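Local coordinates for surface protein SPB1 (Streptococcus agalactiae, PDB 4UZG), which forms the backbone of the group B streptococcus type 2b pilus, probably as subunits that sortases join covalently into a surface fibre, at residues A[229-241]-A[250-262]. Sequence-based numbering, arbitrary orientation.
Sequences TGLKEGTYYLVEK and LDNSQKVILGDGA. With EDO (1,2-ethanediol), chain B; EDO (1,2-ethanediol), chain C.
Leu-238 and Gln-254, Tyr-236 and Val-256, and Gly-234 and Leu-258 form three antiparallel hydrogen-bonded pairs, each bonded in both directions, which identifies 234-240 and 254-258 as neighbouring strands. Leu-258 N meets Gly-234 O at 2.9 Å with an N-H...O angle of 178°. The N-to-C directions of the two strand segments differ by 146° rather than 180°, evidence of twist. Between these pairs, CA-H...O contacts add to the backbone pairing, as from Lys-255 CA to Tyr-236 O.

Apolar contacts gather on the face that carries Tyr-236, Leu-238, Val-256 and Leu-258. Val-256 CG2 sits 3.6 Å from Leu-238 CD1, and Leu-258 CD2 reaches Leu-231 CB at 3.7 Å, linking the hairpin to the preceding strand. The Tyr-236 ring turns its hydroxyl back to Lys-232 O, a 2.6 Å hydrogen bond to an acceptor in the ring plane, which spans the bend between strands 225-231 and 234-240. O2 of a 1,2-ethanediol, probably from the crystallisation liquor, lies over one ring face toward the rim while the diol bonds Thr-235 N and O.

On the other face, the Lys-255 side chain runs beside the Tyr-237 ring, CB 3.7 Å from CE2, and its CG touches Thr-235 CG2.

Past the paired residues, a side chain takes over from the backbone: Glu-240, with CG anti to its own N (chi1 -169°) and the chain extended beyond, brings OE1 to Leu-250 N at 3.0 Å. One water links Glu-240 N to Asn-252 O, and another lies between Glu-240 O and Leu-250 O.

Strand 234-240 is flanked by 188-192 and 254-258, the latter outermost in this antiparallel sheet of the prealbumin-like domain. Leu-238 also packs on Ile-173 and Val-277, from strands 169-177 and 273-279 of the facing three-stranded sheet, while Gln-254 NE2 bonds Thr-276 O, consistent with the two strands forming part of one wall of a beta sandwich.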
loop_
_atom_site.group_PDB
_atom_site.type_symbol
_atom_site.label_atom_id
_atom_site.label_comp_id
_atom_site.label_asym_id
_atom_site.label_seq_id
_atom_site.Cartn_x
_atom_site.Cartn_y
_atom_site.Cartn_z
ATOM N N THR A 229 4.812 3.485 12.765
ATOM C CA THR A 229 4.896 2.585 11.616
ATOM C C THR A 229 3.669 2.736 10.751
ATOM O O THR A 229 2.548 2.635 11.238
ATOM C CB THR A 229 4.998 1.131 12.103
ATOM O OG1 THR A 229 6.083 1.025 13.024
ATOM C CG2 THR A 229 5.176 0.164 10.938
ATOM N N GLY A 230 3.881 2.929 9.454
ATOM C CA GLY A 230 2.780 2.921 8.511
ATOM C C GLY A 230 2.483 4.237 7.810
ATOM O O GLY A 230 1.314 4.558 7.592
ATOM N N LEU A 231 3.520 4.974 7.432
ATOM C CA LEU A 231 3.381 6.305 6.853
ATOM C C LEU A 231 3.867 6.323 5.396
ATOM O O LEU A 231 4.885 5.748 5.031
ATOM C CB LEU A 231 4.241 7.312 7.628
ATOM C CG LEU A 231 3.808 7.559 9.068
ATOM C CD1 LEU A 231 4.893 8.305 9.805
ATOM C CD2 LEU A 231 2.510 8.320 9.105
ATOM N N LYS A 232 3.159 7.100 4.596
ATOM C CA LYS A 232 3.519 7.411 3.236
ATOM C C LYS A 232 4.825 8.208 3.205
ATOM O O LYS A 232 5.131 8.968 4.133
ATOM C CB LYS A 232 2.356 8.244 2.630
ATOM C CG LYS A 232 2.429 8.449 1.129
ATOM C CD LYS A 232 1.183 9.186 0.638
ATOM C CE LYS A 232 1.135 9.386 -0.865
ATOM N NZ LYS A 232 0.859 8.098 -1.583
ATOM N N GLU A 233 5.581 8.108 2.126
ATOM C CA GLU A 233 6.733 8.970 1.936
ATOM C C GLU A 233 6.314 10.432 2.035
ATOM O O GLU A 233 5.182 10.797 1.702
ATOM C CB GLU A 233 7.372 8.711 0.579
ATOM C CG GLU A 233 6.524 9.194 -0.556
ATOM C CD GLU A 233 6.916 8.552 -1.868
ATOM O OE1 GLU A 233 6.358 7.484 -2.188
ATOM O OE2 GLU A 233 7.781 9.123 -2.565
ATOM N N GLY A 234 7.253 11.273 2.446
ATOM C CA GLY A 234 7.007 12.700 2.541
ATOM C C GLY A 234 7.870 13.332 3.606
ATOM O O GLY A 234 8.796 12.735 4.130
ATOM N N THR A 235 7.529 14.577 3.884
ATOM C CA THR A 235 8.255 15.380 4.868
ATOM C C THR A 235 7.365 15.577 6.092
ATOM O O THR A 235 6.239 16.052 5.965
ATOM C CB THR A 235 8.640 16.751 4.293
ATOM O OG1 THR A 235 9.404 16.561 3.108
ATOM C CG2 THR A 235 9.465 17.546 5.300
ATOM N N TYR A 236 7.857 15.203 7.261
ATOM C CA TYR A 236 7.113 15.277 8.499
ATOM C C TYR A 236 7.891 16.108 9.500
ATOM O O TYR A 236 9.078 16.385 9.310
ATOM C CB TYR A 236 6.862 13.853 9.034
ATOM C CG TYR A 236 6.045 13.013 8.083
ATOM C CD1 TYR A 236 4.664 13.075 8.104
ATOM C CD2 TYR A 236 6.640 12.200 7.123
ATOM C CE1 TYR A 236 3.885 12.330 7.208
ATOM C CE2 TYR A 236 5.887 11.468 6.230
ATOM C CZ TYR A 236 4.499 11.513 6.278
ATOM O OH TYR A 236 3.703 10.793 5.407
ATOM N N TYR A 237 7.221 16.482 10.582
ATOM C CA TYR A 237 7.824 17.342 11.592
ATOM C C TYR A 237 7.503 16.812 12.974
ATOM O O TYR A 237 6.341 16.589 13.320
ATOM C CB TYR A 237 7.304 18.784 11.442
ATOM C CG TYR A 237 7.723 19.392 10.120
ATOM C CD1 TYR A 237 6.944 19.237 8.980
ATOM C CD2 TYR A 237 8.932 20.064 10.000
ATOM C CE1 TYR A 237 7.346 19.747 7.753
ATOM C CE2 TYR A 237 9.350 20.578 8.763
ATOM C CZ TYR A 237 8.542 20.418 7.650
ATOM O OH TYR A 237 8.974 20.927 6.443
ATOM N N LEU A 238 8.552 16.623 13.766
ATOM C CA LEU A 238 8.423 16.130 15.131
ATOM C C LEU A 238 8.208 17.314 16.053
ATOM O O LEU A 238 9.078 18.179 16.145
ATOM C CB LEU A 238 9.688 15.396 15.548
ATOM C CG LEU A 238 10.165 14.277 14.601
ATOM C CD1 LEU A 238 11.474 13.675 15.078
ATOM C CD2 LEU A 238 9.145 13.219 14.400
ATOM N N VAL A 239 7.074 17.351 16.731
ATOM C CA VAL A 239 6.703 18.463 17.592
ATOM C C VAL A 239 6.691 17.973 19.046
ATOM O O VAL A 239 5.879 17.127 19.417
ATOM C CB VAL A 239 5.332 19.017 17.208
ATOM C CG1 VAL A 239 4.900 20.134 18.134
ATOM C CG2 VAL A 239 5.317 19.494 15.754
ATOM N N GLU A 240 7.582 18.512 19.868
ATOM C CA GLU A 240 7.615 18.150 21.266
ATOM C C GLU A 240 6.522 18.898 22.006
ATOM O O GLU A 240 6.451 20.129 21.971
ATOM C CB GLU A 240 8.969 18.465 21.869
ATOM C CG GLU A 240 9.135 17.873 23.235
ATOM C CD GLU A 240 10.522 18.107 23.806
ATOM O OE1 GLU A 240 10.864 19.254 24.146
ATOM O OE2 GLU A 240 11.262 17.106 23.947
ATOM N N LYS A 241 5.672 18.133 22.683
ATOM C CA LYS A 241 4.610 18.664 23.514
ATOM C C LYS A 241 4.994 18.721 24.989
ATOM O O LYS A 241 4.483 19.577 25.713
ATOM C CB LYS A 241 3.347 17.840 23.348
ATOM C CG LYS A 241 2.762 17.888 21.953
ATOM C CD LYS A 241 2.508 19.315 21.451
ATOM C CE LYS A 241 1.461 20.073 22.251
ATOM N NZ LYS A 241 0.076 19.534 22.122
ATOM N N LEU A 250 11.290 22.186 23.735
ATOM C CA LEU A 250 11.887 22.604 22.469
ATOM C C LEU A 250 10.951 23.522 21.710
ATOM O O LEU A 250 9.789 23.193 21.534
ATOM C CB LEU A 250 12.219 21.366 21.616
ATOM C CG LEU A 250 13.380 20.534 22.183
ATOM C CD1 LEU A 250 13.433 19.174 21.486
ATOM C CD2 LEU A 250 14.726 21.255 22.049
ATOM N N ASP A 251 11.463 24.652 21.231
ATOM C CA ASP A 251 10.634 25.671 20.586
ATOM C C ASP A 251 10.189 25.252 19.210
ATOM O O ASP A 251 9.085 25.594 18.754
ATOM C CB ASP A 251 11.411 26.985 20.423
ATOM C CG ASP A 251 11.603 27.739 21.729
ATOM O OD1 ASP A 251 10.835 27.508 22.686
ATOM O OD2 ASP A 251 12.525 28.586 21.783
ATOM N N ASN A 252 11.063 24.553 18.511
ATOM C CA ASN A 252 10.824 24.338 17.095
ATOM C C ASN A 252 10.788 22.870 16.813
ATOM O O ASN A 252 11.298 22.035 17.587
ATOM C CB ASN A 252 11.864 25.016 16.210
ATOM C CG ASN A 252 11.797 26.544 16.286
ATOM O OD1 ASN A 252 12.799 27.199 16.551
ATOM N ND2 ASN A 252 10.606 27.109 16.054
ATOM N N SER A 253 10.093 22.555 15.732
ATOM C CA SER A 253 9.944 21.182 15.352
ATOM C C SER A 253 11.191 20.708 14.633
ATOM O O SER A 253 12.055 21.500 14.255
ATOM C CB SER A 253 8.705 21.016 14.487
ATOM O OG SER A 253 8.888 21.648 13.236
ATOM N N GLN A 254 11.288 19.397 14.466
ATOM C CA GLN A 254 12.394 18.799 13.733
ATOM C C GLN A 254 11.877 18.108 12.480
ATOM O O GLN A 254 11.045 17.210 12.553
ATOM C CB GLN A 254 13.151 17.812 14.599
ATOM C CG GLN A 254 14.346 17.226 13.899
ATOM C CD GLN A 254 15.281 16.503 14.851
ATOM O OE1 GLN A 254 15.503 16.960 15.962
ATOM N NE2 GLN A 254 15.798 15.358 14.429
ATOM N N LYS A 255 12.398 18.511 11.325
ATOM C CA LYS A 255 12.024 17.908 10.054
ATOM C C LYS A 255 12.584 16.495 9.918
ATOM O O LYS A 255 13.749 16.254 10.247
ATOM C CB LYS A 255 12.564 18.781 8.927
ATOM C CG LYS A 255 12.123 18.308 7.547
ATOM C CD LYS A 255 12.470 19.307 6.449
ATOM C CE LYS A 255 13.926 19.457 6.231
ATOM N NZ LYS A 255 14.120 20.479 5.147
ATOM N N VAL A 256 11.765 15.583 9.407
ATOM C CA VAL A 256 12.166 14.207 9.133
ATOM C C VAL A 256 11.590 13.817 7.770
ATOM O O VAL A 256 10.378 13.850 7.571
ATOM C CB VAL A 256 11.611 13.241 10.181
ATOM C CG1 VAL A 256 12.043 11.812 9.851
ATOM C CG2 VAL A 256 11.991 13.624 11.565
ATOM N N ILE A 257 12.463 13.432 6.845
ATOM C CA ILE A 257 12.048 12.981 5.531
ATOM C C ILE A 257 12.000 11.458 5.494
ATOM O O ILE A 257 12.923 10.763 5.916
ATOM C CB ILE A 257 12.972 13.534 4.445
ATOM C CG1 ILE A 257 12.805 15.060 4.384
ATOM C CG2 ILE A 257 12.657 12.895 3.094
ATOM C CD1 ILE A 257 13.785 15.749 3.505
ATOM N N LEU A 258 10.903 10.964 4.942
ATOM C CA LEU A 258 10.691 9.572 4.734
ATOM C C LEU A 258 10.628 9.383 3.206
ATOM O O LEU A 258 9.899 10.087 2.501
ATOM C CB LEU A 258 9.380 9.281 5.445
ATOM C CG LEU A 258 8.994 7.845 5.652
ATOM C CD1 LEU A 258 10.061 6.966 6.334
ATOM C CD2 LEU A 258 7.703 7.793 6.443
ATOM N N GLY A 259 11.409 8.441 2.695
ATOM C CA GLY A 259 11.512 8.237 1.258
ATOM C C GLY A 259 12.652 9.027 0.637
ATOM O O GLY A 259 13.661 9.283 1.288
ATOM N N ASP A 260 12.510 9.411 -0.630
ATOM C CA ASP A 260 13.569 10.141 -1.319
ATOM C C ASP A 260 13.991 11.358 -0.526
ATOM O O ASP A 260 13.152 12.152 -0.112
ATOM C CB ASP A 260 13.098 10.605 -2.704
ATOM C CG ASP A 260 12.932 9.463 -3.693
ATOM O OD1 ASP A 260 13.560 8.406 -3.491
ATOM O OD2 ASP A 260 12.182 9.646 -4.677
ATOM N N GLY A 261 15.290 11.494 -0.308
ATOM C CA GLY A 261 15.816 12.597 0.482
ATOM C C GLY A 261 16.030 12.284 1.958
ATOM O O GLY A 261 16.526 13.113 2.710
ATOM N N ALA A 262 15.668 11.082 2.380
ATOM C CA ALA A 262 15.813 10.703 3.779
ATOM C C ALA A 262 17.236 10.738 4.270
ATOM O O ALA A 262 18.170 10.433 3.541
ATOM C CB ALA A 262 15.277 9.313 3.986
HETATM C C1 EDO B . 3.866 15.165 2.730
HETATM O O1 EDO B . 5.218 15.553 2.628
HETATM C C2 EDO B . 3.650 14.446 4.049
HETATM O O2 EDO B . 3.808 15.324 5.143
HETATM C C1 EDO C . 3.361 2.179 15.910
HETATM O O1 EDO C . 2.860 2.910 14.798
HETATM C C2 EDO C . 2.464 0.990 16.210
HETATM O O2 EDO C . 2.546 0.066 15.120
HETATM O O HOH W 1 10.149 7.875 -1.736
HETATM O O HOH W 2 11.132 18.722 18.233
HETATM O O HOH W 3 9.285 20.702 19.163
HETATM O O HOH W 4 7.360 22.506 21.087
#